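Local coordinates for protein alginate lyase, family PL7 (PDB 3ZPY) that is the catalytic domain of a family PL7 alginate lyase, which probably cleaves the seaweed polysaccharide alginate by beta-elimination, at residues 138-143 and 221-225; 126-132 and 209-215; 59-63 and 75-79; 218-222 and 236-240; 19-24 and 45-51. All blocks are in the same frame, centred on the assembly; numbering follows the deposited sequence.

In the fold
All five contacts belong to the beta-jelly roll of the PL7 catalytic domain. Contacts 3 and 4 are its buried core: their centres lie about 6 Å apart, and both join the strands of one sheet to the other through methyl groups, rings and a few polar atoms. Contact 1, partly buried, shares Asn221 and Tyr222 with contact 4 but works on another face of the chain, where charged and amide groups meet through water. Contacts 2 and 5 are loop contacts nearer the surface, their centres about 33 Å apart on opposite sides of the chain's centre; a carboxylate organises contact 2 and tyrosines organise contact 5, which is tied to contact 3 through Asn49 and Tyr63.

Contact 1: 138-143 and 221-225; sequences DVVRVQ and NYLQS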
# COMPACT_ATOMS: atom_id res chain seq x y z
N ASP A 138 -4.36 10.32 2.99
CA ASP A 138 -4.88 8.95 2.87
C ASP A 138 -6.32 8.89 3.33
O ASP A 138 -6.63 9.21 4.47
CB ASP A 138 -4.11 7.97 3.74
CG ASP A 138 -2.64 7.80 3.33
OD1 ASP A 138 -2.25 8.12 2.19
OD2 ASP A 138 -1.82 7.39 4.22
N VAL A 139 -7.19 8.39 2.44
CA VAL A 139 -8.62 8.14 2.76
C VAL A 139 -8.72 6.90 3.64
O VAL A 139 -9.42 6.87 4.64
CB VAL A 139 -9.44 7.98 1.48
CG1 VAL A 139 -10.83 7.50 1.76
CG2 VAL A 139 -9.44 9.28 0.66
N VAL A 140 -8.01 5.83 3.22
CA VAL A 140 -7.99 4.56 4.05
C VAL A 140 -6.64 3.91 3.81
O VAL A 140 -6.11 3.95 2.68
CB VAL A 140 -9.20 3.63 3.73
CG1 VAL A 140 -9.09 3.00 2.31
CG2 VAL A 140 -9.34 2.52 4.79
N ARG A 141 -6.13 3.33 4.88
CA ARG A 141 -4.99 2.42 4.85
C ARG A 141 -5.42 1.08 5.43
O ARG A 141 -5.90 1.02 6.57
CB ARG A 141 -3.86 2.98 5.69
CG ARG A 141 -3.16 4.16 5.01
CD ARG A 141 -1.79 4.44 5.66
NE ARG A 141 -1.85 4.62 7.12
CZ ARG A 141 -2.17 5.76 7.71
NH1 ARG A 141 -2.53 6.83 7.00
NH2 ARG A 141 -2.19 5.85 9.05
N VAL A 142 -5.21 -0.01 4.66
CA VAL A 142 -5.54 -1.37 5.08
C VAL A 142 -4.22 -1.98 5.57
O VAL A 142 -3.28 -2.04 4.78
CB VAL A 142 -6.10 -2.11 3.87
CG1 VAL A 142 -6.39 -3.55 4.28
CG2 VAL A 142 -7.35 -1.44 3.30
N GLN A 143 -4.19 -2.38 6.85
CA GLN A 143 -2.91 -2.70 7.47
C GLN A 143 -3.05 -3.98 8.28
O GLN A 143 -4.11 -4.35 8.69
CB GLN A 143 -2.47 -1.60 8.45
CG GLN A 143 -2.41 -0.23 7.73
CD GLN A 143 -2.47 0.91 8.60
OE1 GLN A 143 -1.71 1.89 8.43
NE2 GLN A 143 -3.46 0.88 9.50
N ASN A 221 3.55 -2.27 -0.41
CA ASN A 221 4.07 -2.32 0.96
C ASN A 221 4.51 -0.92 1.40
O ASN A 221 5.59 -0.47 1.05
CB ASN A 221 5.26 -3.29 1.04
CG ASN A 221 5.74 -3.53 2.41
OD1 ASN A 221 5.24 -2.90 3.38
ND2 ASN A 221 6.72 -4.40 2.54
N TYR A 222 3.65 -0.32 2.22
CA TYR A 222 3.91 1.02 2.81
C TYR A 222 4.13 0.74 4.25
O TYR A 222 3.21 0.47 4.99
CB TYR A 222 2.66 1.91 2.52
CG TYR A 222 2.72 3.35 3.00
CD1 TYR A 222 3.92 4.02 3.22
CD2 TYR A 222 1.51 4.04 3.10
CE1 TYR A 222 3.91 5.34 3.65
CE2 TYR A 222 1.48 5.30 3.50
CZ TYR A 222 2.69 5.98 3.74
OH TYR A 222 2.75 7.38 4.12
N LEU A 223 5.37 0.87 4.73
CA LEU A 223 5.60 0.61 6.19
C LEU A 223 4.94 1.67 6.98
O LEU A 223 4.71 2.80 6.49
CB LEU A 223 7.10 0.55 6.54
CG LEU A 223 7.92 -0.51 5.79
CD1 LEU A 223 9.33 -0.59 6.39
CD2 LEU A 223 7.24 -1.86 5.77
N GLN A 224 4.62 1.33 8.23
CA GLN A 224 4.00 2.23 9.20
C GLN A 224 4.75 2.32 10.51
O GLN A 224 5.47 1.40 10.83
CB GLN A 224 2.48 1.99 9.38
CG GLN A 224 1.69 2.24 8.13
CD GLN A 224 1.47 3.76 7.92
OE1 GLN A 224 0.93 4.40 8.79
NE2 GLN A 224 1.98 4.33 6.83
N SER A 225 4.59 3.44 11.22
CA SER A 225 5.21 3.60 12.54
C SER A 225 6.72 3.46 12.57
O SER A 225 7.31 3.03 13.59
CB SER A 225 4.50 2.63 13.58
OG SER A 225 3.15 2.87 13.69
O HOH W 1 0.58 8.56 4.45
O HOH W 2 -1.02 3.76 10.63
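Gln224 brings its amide up to Arg141, with OE1 3.3 Å from Arg141 NE and the amide plane turned 29° from the guanidinium. Its CG meets the amide oxygen of Gln143, 3.4 Å from OE1, the two side chains at about a right angle. The bend at chi2 of Gln224 (-79°) folds the amide back until NE2 stands over the centre of the Tyr222 ring. Arg141 CD approaches the same ring at CE2, 4.0 Å away, and Asp138 OD2 lies at the ring edge. One water accepts from Arg141 NH2 and donates to OE1 of both Gln143 and Gln224; another joins Asp138 OD2 to Tyr222 OH. Its own strand holds the guanidinium through NH1 and NE: NH1 forms a salt bridge with Asp138, donating to the anti lone pair of OD2 (2.9 Å), and NE donates to Gln143 OE1 (3.0 Å). NH2 makes a salt bridge with Glu165 of helix 162-165. A leucine in place of Arg141 would probably leave Asp138 and Glu165 without their cationic mate and strip Gln143 OE1 of the guanidinium N-H. Farther out, His125 holds Asp138 OD1, while Ser160 OG and the backbone oxygen of Lys158 hold Gln143 NE2. Gln123 and His125 of the PL7 Gln-Ile-His motif, with Tyr222, suggest the substrate cleft. Strand 117-125 runs between 138-146 and 221-223 in one antiparallel sheet; 154-160 flanks Arg141 on the other side.

Contact 2: 126-132 and 209-215; sequences GPSKNSD and VDDLSEN
Asp211 reaches from its loop into the turn at Asn130 and Ser131. Its CB lies 3.4 Å from Asn130 ND2, and with CG anti to the backbone N (chi1 172°) the carboxylate is carried between the two loops. OD2 is gripped twice: Ser131 N donates to its anti lone pair at 2.9 Å and 170°, and Ser131 OG comes from above the carboxylate plane at 3.0 Å. OD1 turns back to its own loop, taking the hydroxyl of Ser213 on its syn lone pair (2.7 Å from OG) as well as Ser213 N. Asn130 ND2 answers by donating to Asp211 O, in the carbonyl plane, at 3.1 Å. At the other end Pro127 packs on Glu214, with Pro127 CB 3.6 Å from Glu214 OE2. Gly126 CA makes a CH...O contact with Glu214 O. Both loops connect strands at one end of the jelly roll, and each is turned by an Asx turn, with Asn130 OD1 accepting from Asp132 N and Asp211 OD1 from Ser213 N.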
# COMPACT_ATOMS: atom_id res chain seq x y z
N GLY A 126 -6.33 10.43 -1.22
CA GLY A 126 -7.10 11.54 -1.75
C GLY A 126 -6.27 12.81 -1.88
O GLY A 126 -5.05 12.76 -1.81
N PRO A 127 -6.93 13.94 -2.14
CA PRO A 127 -6.24 15.19 -2.31
C PRO A 127 -5.61 15.69 -0.99
O PRO A 127 -6.19 15.49 0.12
CB PRO A 127 -7.36 16.17 -2.78
CG PRO A 127 -8.61 15.58 -2.09
CD PRO A 127 -8.40 14.06 -2.22
N SER A 128 -4.43 16.32 -1.07
CA SER A 128 -3.92 16.92 0.14
C SER A 128 -4.84 17.98 0.72
O SER A 128 -4.90 18.09 1.96
CB SER A 128 -2.51 17.46 -0.05
OG SER A 128 -2.51 18.37 -1.14
N LYS A 129 -5.53 18.75 -0.13
CA LYS A 129 -6.56 19.71 0.29
C LYS A 129 -7.64 19.65 -0.79
O LYS A 129 -7.36 19.83 -2.00
CB LYS A 129 -6.00 21.13 0.52
CG LYS A 129 -5.98 21.51 1.99
CD LYS A 129 -5.22 22.79 2.29
CE LYS A 129 -5.01 22.91 3.80
NZ LYS A 129 -4.16 24.08 4.22
N ASN A 130 -8.86 19.32 -0.37
CA ASN A 130 -9.96 19.24 -1.32
C ASN A 130 -10.52 20.66 -1.60
O ASN A 130 -10.02 21.70 -1.04
CB ASN A 130 -11.00 18.20 -0.89
CG ASN A 130 -11.99 18.73 0.16
OD1 ASN A 130 -11.88 19.87 0.65
ND2 ASN A 130 -12.98 17.94 0.47
N SER A 131 -11.57 20.80 -2.42
CA SER A 131 -11.96 22.20 -2.75
C SER A 131 -12.49 23.04 -1.54
O SER A 131 -12.67 24.28 -1.66
CB SER A 131 -12.98 22.26 -3.90
OG SER A 131 -14.18 21.60 -3.52
N ASP A 132 -12.79 22.36 -0.42
CA ASP A 132 -13.32 23.03 0.79
C ASP A 132 -12.23 23.17 1.85
O ASP A 132 -12.47 23.57 3.02
CB ASP A 132 -14.58 22.33 1.36
CG ASP A 132 -15.73 22.23 0.34
OD1 ASP A 132 -16.13 23.28 -0.19
OD2 ASP A 132 -16.20 21.07 0.03
N VAL A 209 -17.54 14.06 4.37
CA VAL A 209 -16.80 15.18 3.72
C VAL A 209 -17.61 15.39 2.40
O VAL A 209 -18.03 14.41 1.75
CB VAL A 209 -15.38 14.71 3.31
CG1 VAL A 209 -14.76 15.74 2.32
CG2 VAL A 209 -14.50 14.45 4.55
N ASP A 210 -17.79 16.66 2.02
CA ASP A 210 -18.59 17.01 0.81
C ASP A 210 -17.92 16.66 -0.50
O ASP A 210 -18.50 16.03 -1.32
CB ASP A 210 -19.04 18.48 0.82
CG ASP A 210 -19.70 18.87 2.10
OD1 ASP A 210 -20.49 18.08 2.67
OD2 ASP A 210 -19.40 19.99 2.56
N ASP A 211 -16.67 17.06 -0.65
CA ASP A 211 -15.97 16.90 -1.91
C ASP A 211 -15.12 15.63 -1.81
O ASP A 211 -14.02 15.61 -1.26
CB ASP A 211 -15.11 18.15 -2.20
CG ASP A 211 -14.22 17.96 -3.40
OD1 ASP A 211 -14.53 17.02 -4.19
OD2 ASP A 211 -13.23 18.71 -3.56
N LEU A 212 -15.66 14.55 -2.38
CA LEU A 212 -14.91 13.29 -2.41
C LEU A 212 -14.14 13.07 -3.73
O LEU A 212 -13.98 11.90 -4.16
CB LEU A 212 -15.88 12.12 -2.14
CG LEU A 212 -16.61 12.29 -0.81
CD1 LEU A 212 -17.51 11.06 -0.57
CD2 LEU A 212 -15.65 12.50 0.37
N SER A 213 -13.75 14.13 -4.45
CA SER A 213 -12.94 13.97 -5.65
C SER A 213 -11.47 13.73 -5.37
O SER A 213 -11.00 13.75 -4.21
CB SER A 213 -13.13 15.22 -6.51
OG SER A 213 -12.57 16.38 -5.88
N GLU A 214 -10.79 13.33 -6.44
CA GLU A 214 -9.31 13.29 -6.49
C GLU A 214 -8.69 12.13 -5.69
O GLU A 214 -7.63 12.26 -5.07
CB GLU A 214 -8.66 14.63 -6.13
CG GLU A 214 -9.14 15.80 -6.99
CD GLU A 214 -8.20 16.95 -6.79
OE1 GLU A 214 -7.15 16.98 -7.50
OE2 GLU A 214 -8.45 17.74 -5.88
N ASN A 215 -9.32 10.95 -5.78
CA ASN A 215 -8.85 9.70 -5.18
C ASN A 215 -8.11 8.86 -6.19
O ASN A 215 -8.35 8.89 -7.40
CB ASN A 215 -10.00 8.89 -4.61
CG ASN A 215 -10.79 9.66 -3.58
OD1 ASN A 215 -10.32 9.93 -2.44
ND2 ASN A 215 -11.97 10.14 -4.03
O HOH W 3 -6.60 19.51 -4.87
O HOH W 4 -15.54 18.84 1.39

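Contact 3: 59-63 and 75-79; sequences YFKCY and PRVEL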
# COMPACT_ATOMS: atom_id res chain seq x y z
N TYR A 59 6.41 -9.60 -5.07
CA TYR A 59 6.83 -9.28 -3.67
C TYR A 59 7.28 -7.86 -3.58
O TYR A 59 7.98 -7.36 -4.51
CB TYR A 59 8.03 -10.15 -3.34
CG TYR A 59 7.70 -11.64 -3.23
CD1 TYR A 59 7.57 -12.42 -4.38
CD2 TYR A 59 7.57 -12.28 -1.96
CE1 TYR A 59 7.28 -13.81 -4.31
CE2 TYR A 59 7.24 -13.65 -1.92
CZ TYR A 59 7.11 -14.39 -3.05
OH TYR A 59 6.83 -15.77 -2.95
N PHE A 60 6.80 -7.15 -2.54
CA PHE A 60 7.16 -5.76 -2.21
C PHE A 60 7.80 -5.83 -0.91
O PHE A 60 7.14 -6.11 0.12
CB PHE A 60 5.87 -4.94 -2.12
CG PHE A 60 5.09 -4.89 -3.43
CD1 PHE A 60 4.29 -5.99 -3.83
CD2 PHE A 60 5.12 -3.73 -4.24
CE1 PHE A 60 3.56 -5.93 -5.05
CE2 PHE A 60 4.44 -3.70 -5.43
CZ PHE A 60 3.61 -4.76 -5.80
N LYS A 61 9.14 -5.57 -0.93
CA LYS A 61 9.95 -5.71 0.29
C LYS A 61 10.52 -4.29 0.64
O LYS A 61 11.21 -3.66 -0.22
CB LYS A 61 11.15 -6.72 -0.04
CG LYS A 61 11.90 -7.11 1.20
CD LYS A 61 12.91 -8.21 0.94
CE LYS A 61 13.60 -8.66 2.18
NZ LYS A 61 14.41 -9.87 1.90
N CYS A 62 10.18 -3.84 1.85
CA CYS A 62 10.59 -2.49 2.28
C CYS A 62 11.17 -2.57 3.67
O CYS A 62 10.77 -3.43 4.47
CB CYS A 62 9.34 -1.53 2.14
SG CYS A 62 9.76 0.20 2.36
N TYR A 63 12.09 -1.67 3.98
CA TYR A 63 12.90 -1.84 5.17
C TYR A 63 12.73 -0.65 6.08
O TYR A 63 12.62 0.48 5.61
CB TYR A 63 14.43 -1.95 4.83
CG TYR A 63 14.71 -3.08 3.88
CD1 TYR A 63 14.41 -2.96 2.51
CD2 TYR A 63 15.37 -4.26 4.35
CE1 TYR A 63 14.60 -3.98 1.61
CE2 TYR A 63 15.59 -5.32 3.42
CZ TYR A 63 15.29 -5.10 2.06
OH TYR A 63 15.44 -6.16 1.19
N PRO A 75 8.68 4.77 4.69
CA PRO A 75 9.05 4.41 3.30
C PRO A 75 8.05 3.40 2.67
O PRO A 75 7.21 2.75 3.34
CB PRO A 75 10.41 3.68 3.48
CG PRO A 75 10.29 3.01 4.89
CD PRO A 75 9.48 4.03 5.72
N ARG A 76 8.16 3.25 1.34
CA ARG A 76 7.25 2.31 0.66
C ARG A 76 7.91 1.75 -0.55
O ARG A 76 8.82 2.38 -1.12
CB ARG A 76 5.95 3.03 0.20
CG ARG A 76 6.22 4.12 -0.87
CD ARG A 76 4.99 4.97 -1.15
NE ARG A 76 4.86 6.06 -0.18
CZ ARG A 76 3.71 6.46 0.40
NH1 ARG A 76 2.54 5.87 0.09
NH2 ARG A 76 3.74 7.56 1.12
N VAL A 77 7.42 0.58 -0.98
CA VAL A 77 7.66 0.04 -2.31
C VAL A 77 6.25 -0.39 -2.75
O VAL A 77 5.64 -1.17 -2.08
CB VAL A 77 8.60 -1.13 -2.26
CG1 VAL A 77 8.59 -1.82 -3.63
CG2 VAL A 77 10.00 -0.75 -1.80
N GLU A 78 5.68 0.24 -3.76
CA GLU A 78 4.22 0.21 -3.94
C GLU A 78 3.84 0.65 -5.37
O GLU A 78 4.62 1.24 -6.01
CB GLU A 78 3.62 1.10 -2.81
CG GLU A 78 2.21 1.17 -2.57
CD GLU A 78 1.87 2.13 -1.48
OE1 GLU A 78 2.20 3.29 -1.49
OE2 GLU A 78 0.98 1.73 -0.81
N LEU A 79 2.61 0.34 -5.77
CA LEU A 79 2.07 0.83 -7.03
C LEU A 79 1.09 1.95 -6.79
O LEU A 79 0.32 1.92 -5.79
CB LEU A 79 1.33 -0.34 -7.72
CG LEU A 79 2.12 -1.65 -7.84
CD1 LEU A 79 1.24 -2.66 -8.57
CD2 LEU A 79 3.40 -1.41 -8.59
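Phe60 faces Val77 where strands 59-63 and 76-79, members of different sheets, run roughly antiparallel at 152° with axes 6.3 Å apart at the closest and no hydrogen bond between them. Side chains fill the interval. The Phe60 ring turns its edge to Leu79, CE2 3.9 Å from CG with Leu79 lying across it at about a right angle, while ring atom CD2 sits 3.4 Å from Val77 O. Val77 spreads its two methyls along the opposing strand: CG1 reaches the Phe60 ring, and CG2 packs 3.5 Å from Lys61 O and also on Cys62 CB. With SG anti to the backbone N (chi1 -170°), Cys62 reaches the start of the other segment, where the sulfur is 3.7 Å from Pro75 CB. Pro75 CG in turn touches Tyr63 O at 3.5 Å. Arg76 and Glu78 point the opposite way and pair with each other, Arg76 NH1 to Glu78 OE1 3.0 Å, the oxygen lying in the guanidinium plane; Lys218 is a second partner of that oxygen. Arg76-Val77-Glu78-Leu79 begins the RxELR motif of PL7 lyases; alternation along the strand sends Val77 and Leu79 to the core and the charged pair to the other face. Strand 58-63 lies between 51-53 and 235-247 in its sheet; strand 76-83 lies between 15-21 and the strands 216-219 and 221-223 in the other.

Contact 4: 218-222 and 236-240; sequences KVGNY and GLVRI
Val238 and Asn221 meet in the hydrophobic interior of the jelly roll, where residues 218-222, part of the YFKxGxY motif of PL7 lyases, turn from strand 216-219 to 221-223 and face strand 235-247 of the other sheet. The two side chains lie at a slant to one another: Val238 CG2 rests on the amide carbon of Asn221, 3.7 Å from CG, and its CG1 turns to Gly220 O at 3.5 Å. Asn221 CG is anti to its own N (chi1 -173°), which extends the amide along Val238 until ND2 lies 3.0 Å from Gly236 O. The same ND2 is hydrogen-bonded to Phe60 O on the adjoining strand 58-63, which gives this buried amide a backbone partner. A leucine at Asn221 would probably leave the carbonyl of Phe60 without this donor and press apolar methyls against backbone oxygens. Gly236 offers no side chain where a CB would head for ND2. Gly220 marks the corner, with a backbone (phi 150°) at which a CB would be jammed against the carbonyl oxygen of Val219. Beyond it, Val219 leans on Met99 and Trp101 of strand 96-107, and Ile240 also packs on Phe60. Ile240 stretches its chain toward the corner, and its terminal CD1 ends 3.5 Å from Val219 CG2 and 3.7 Å from Gly220 N.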
# COMPACT_ATOMS: atom_id res chain seq x y z
N LYS A 218 -3.70 2.74 -4.19
CA LYS A 218 -2.26 2.30 -4.12
C LYS A 218 -2.26 0.92 -3.55
O LYS A 218 -3.13 0.57 -2.73
CB LYS A 218 -1.34 3.21 -3.33
CG LYS A 218 -1.41 4.67 -3.66
CD LYS A 218 -0.22 5.43 -3.06
CE LYS A 218 1.00 5.27 -3.89
NZ LYS A 218 2.30 5.52 -3.28
N VAL A 219 -1.22 0.14 -3.92
CA VAL A 219 -1.18 -1.22 -3.36
C VAL A 219 0.26 -1.69 -3.38
O VAL A 219 1.02 -1.40 -4.33
CB VAL A 219 -2.11 -2.22 -4.16
CG1 VAL A 219 -1.63 -2.41 -5.61
CG2 VAL A 219 -2.26 -3.55 -3.51
N GLY A 220 0.65 -2.44 -2.36
CA GLY A 220 2.08 -2.76 -2.26
C GLY A 220 2.42 -2.92 -0.76
O GLY A 220 1.65 -3.51 0.06
N ASN A 221 3.55 -2.27 -0.41
CA ASN A 221 4.07 -2.32 0.96
C ASN A 221 4.51 -0.92 1.40
O ASN A 221 5.59 -0.47 1.05
CB ASN A 221 5.26 -3.29 1.04
CG ASN A 221 5.74 -3.53 2.41
OD1 ASN A 221 5.24 -2.90 3.38
ND2 ASN A 221 6.72 -4.40 2.54
N TYR A 222 3.65 -0.32 2.22
CA TYR A 222 3.91 1.02 2.81
C TYR A 222 4.13 0.74 4.25
O TYR A 222 3.21 0.47 4.99
CB TYR A 222 2.66 1.91 2.52
CG TYR A 222 2.72 3.35 3.00
CD1 TYR A 222 3.92 4.02 3.22
CD2 TYR A 222 1.51 4.04 3.10
CE1 TYR A 222 3.91 5.34 3.65
CE2 TYR A 222 1.48 5.30 3.50
CZ TYR A 222 2.69 5.98 3.74
OH TYR A 222 2.75 7.38 4.12
N GLY A 236 9.46 -5.32 6.14
CA GLY A 236 8.18 -5.99 5.92
C GLY A 236 8.16 -6.57 4.52
O GLY A 236 8.94 -6.17 3.63
N LEU A 237 7.31 -7.60 4.35
CA LEU A 237 7.22 -8.27 3.08
C LEU A 237 5.73 -8.57 2.79
O LEU A 237 5.09 -9.19 3.58
CB LEU A 237 8.02 -9.56 3.11
CG LEU A 237 8.11 -10.32 1.79
CD1 LEU A 237 8.75 -9.51 0.67
CD2 LEU A 237 8.84 -11.68 1.93
N VAL A 238 5.27 -8.06 1.66
CA VAL A 238 3.90 -8.18 1.18
C VAL A 238 4.01 -8.86 -0.19
O VAL A 238 4.92 -8.57 -0.99
CB VAL A 238 3.19 -6.83 1.00
CG1 VAL A 238 1.85 -7.03 0.35
CG2 VAL A 238 3.10 -6.06 2.31
N ARG A 239 3.15 -9.81 -0.49
CA ARG A 239 3.14 -10.40 -1.82
C ARG A 239 1.68 -10.38 -2.38
O ARG A 239 0.72 -10.60 -1.64
CB ARG A 239 3.79 -11.79 -1.80
CG ARG A 239 3.10 -12.87 -0.98
CD ARG A 239 3.90 -14.15 -1.05
NE ARG A 239 3.33 -15.22 -0.33
CZ ARG A 239 3.89 -16.42 -0.25
NH1 ARG A 239 5.00 -16.69 -0.95
NH2 ARG A 239 3.36 -17.28 0.61
N ILE A 240 1.57 -10.08 -3.69
CA ILE A 240 0.28 -9.81 -4.33
C ILE A 240 0.16 -10.63 -5.62
O ILE A 240 1.15 -10.78 -6.39
CB ILE A 240 0.10 -8.27 -4.59
CG1 ILE A 240 0.24 -7.52 -3.28
CG2 ILE A 240 -1.16 -7.95 -5.35
CD1 ILE A 240 0.32 -5.98 -3.34

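Contact 5: 19-24 and 45-51; sequences SFIGSP and YSDDNYF
Tyr50 is packed closely between Phe20 and its own neighbour Asn49. Phe20 CB makes a CH-pi contact with one face of the ring, 3.9 Å from the centroid and 18° off the normal, and Asn49 CB covers the opposite face. The two aromatic rings themselves meet obliquely. At the rim the phenol hydroxyl donates to Gly22 O, OH to O 2.7 Å, coming in from 39° above the carbonyl plane. Pro24 closes in beside it, its CG packing on Tyr50 CZ and its CD 3.4 Å from Asn49 CG, with the Pro24 and Asn49 side chains at about a right angle. At the other end of Tyr50, near its CB, Ser19 OG, anti to the backbone N (chi1 -165°), donates to Tyr45 OH at 2.8 Å. That hydroxyl donates to a water, which donates in turn to Phe20 O and to Asp47 OD2 (2.7 Å), so the water ties strand to loop. The loop is shaped to present these groups: Asp47 OD1 closes an Asx turn on Asn49 N, and Tyr50 and Phe51 form a classic beta bulge opposite Asp47, where the chain enters strand 51-53. Strand 15-21 belongs to the other sheet of the jelly roll, so the contact joins the two at one flank. Toward solvent the packing thins at the exposed Gly22 and Ser23. Ile21 faces away from the loop, its side chain about 9 Å from the sodium ion bound by Thr35, Ala37 and Ile40.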
# COMPACT_ATOMS: atom_id res chain seq x y z
N SER A 19 9.70 2.76 -5.94
CA SER A 19 10.70 1.85 -5.43
C SER A 19 11.96 2.56 -5.13
O SER A 19 12.02 3.84 -5.15
CB SER A 19 10.88 0.66 -6.41
OG SER A 19 11.57 -0.39 -5.80
N PHE A 20 12.98 1.80 -4.76
CA PHE A 20 14.27 2.36 -4.38
C PHE A 20 15.36 1.80 -5.28
O PHE A 20 15.17 0.70 -5.86
CB PHE A 20 14.64 1.93 -2.93
CG PHE A 20 13.95 2.74 -1.87
CD1 PHE A 20 12.65 2.46 -1.49
CD2 PHE A 20 14.65 3.83 -1.24
CE1 PHE A 20 11.98 3.28 -0.58
CE2 PHE A 20 13.95 4.62 -0.32
CZ PHE A 20 12.66 4.31 0.05
N ILE A 21 16.47 2.51 -5.36
CA ILE A 21 17.67 1.94 -5.91
C ILE A 21 18.75 1.89 -4.84
O ILE A 21 18.69 2.63 -3.85
CB ILE A 21 18.15 2.68 -7.19
CG1 ILE A 21 18.71 4.07 -6.90
CG2 ILE A 21 17.09 2.64 -8.29
CD1 ILE A 21 19.49 4.62 -8.10
N GLY A 22 19.75 1.03 -5.07
CA GLY A 22 20.88 0.89 -4.15
C GLY A 22 20.60 -0.22 -3.17
O GLY A 22 19.45 -0.69 -3.06
N SER A 23 21.64 -0.67 -2.48
CA SER A 23 21.48 -1.68 -1.44
C SER A 23 20.58 -1.16 -0.31
O SER A 23 20.61 0.02 -0.02
CB SER A 23 22.79 -2.12 -0.85
OG SER A 23 23.57 -2.62 -1.87
N PRO A 24 19.79 -2.04 0.32
CA PRO A 24 18.96 -1.53 1.42
C PRO A 24 19.80 -0.88 2.54
O PRO A 24 20.79 -1.43 3.02
CB PRO A 24 18.20 -2.74 1.91
CG PRO A 24 18.13 -3.62 0.70
CD PRO A 24 19.44 -3.43 -0.03
N TYR A 45 11.81 -4.34 -15.03
CA TYR A 45 12.28 -4.01 -13.69
C TYR A 45 12.10 -5.15 -12.67
O TYR A 45 10.97 -5.64 -12.46
CB TYR A 45 11.57 -2.76 -13.15
CG TYR A 45 11.99 -2.40 -11.75
CD1 TYR A 45 13.34 -2.30 -11.40
CD2 TYR A 45 11.05 -2.28 -10.75
CE1 TYR A 45 13.73 -1.98 -10.10
CE2 TYR A 45 11.42 -2.00 -9.43
CZ TYR A 45 12.75 -1.90 -9.10
OH TYR A 45 13.11 -1.59 -7.79
N SER A 46 13.19 -5.48 -11.96
CA SER A 46 13.17 -6.45 -10.88
C SER A 46 14.40 -6.17 -10.04
O SER A 46 15.50 -6.04 -10.59
CB SER A 46 13.18 -7.89 -11.45
OG SER A 46 13.07 -8.85 -10.42
N ASP A 47 14.21 -6.26 -8.71
CA ASP A 47 15.32 -6.13 -7.83
C ASP A 47 14.96 -7.00 -6.63
O ASP A 47 13.99 -6.73 -5.93
CB ASP A 47 15.52 -4.67 -7.40
CG ASP A 47 16.67 -4.45 -6.46
OD1 ASP A 47 17.18 -5.39 -5.79
OD2 ASP A 47 17.10 -3.29 -6.34
N ASP A 48 15.75 -8.03 -6.36
CA ASP A 48 15.41 -8.92 -5.25
C ASP A 48 15.42 -8.29 -3.92
O ASP A 48 14.86 -8.87 -2.99
CB ASP A 48 16.45 -10.08 -5.22
CG ASP A 48 16.25 -11.08 -6.34
OD1 ASP A 48 15.27 -10.88 -7.16
OD2 ASP A 48 17.10 -12.04 -6.44
N ASN A 49 15.97 -7.06 -3.80
CA ASN A 49 15.93 -6.44 -2.50
C ASN A 49 14.53 -5.80 -2.23
O ASN A 49 14.18 -5.52 -1.09
CB ASN A 49 16.94 -5.33 -2.38
CG ASN A 49 18.38 -5.84 -2.19
OD1 ASN A 49 19.30 -5.36 -2.86
ND2 ASN A 49 18.52 -6.91 -1.45
N TYR A 50 13.79 -5.47 -3.31
CA TYR A 50 12.58 -4.59 -3.22
C TYR A 50 11.32 -5.08 -3.91
O TYR A 50 10.22 -4.89 -3.40
CB TYR A 50 12.88 -3.20 -3.82
CG TYR A 50 14.03 -2.48 -3.14
CD1 TYR A 50 14.05 -2.29 -1.73
CD2 TYR A 50 15.14 -2.08 -3.88
CE1 TYR A 50 15.14 -1.67 -1.16
CE2 TYR A 50 16.24 -1.45 -3.31
CZ TYR A 50 16.25 -1.26 -1.94
OH TYR A 50 17.31 -0.60 -1.36
N PHE A 51 11.48 -5.58 -5.13
CA PHE A 51 10.36 -5.72 -6.05
C PHE A 51 10.72 -6.83 -7.00
O PHE A 51 11.56 -6.63 -7.90
CB PHE A 51 10.14 -4.37 -6.82
CG PHE A 51 8.95 -4.42 -7.78
CD1 PHE A 51 7.63 -4.28 -7.31
CD2 PHE A 51 9.16 -4.59 -9.14
CE1 PHE A 51 6.57 -4.29 -8.20
CE2 PHE A 51 8.10 -4.58 -10.01
CZ PHE A 51 6.82 -4.43 -9.56
O HOH W 5 15.76 -1.22 -7.53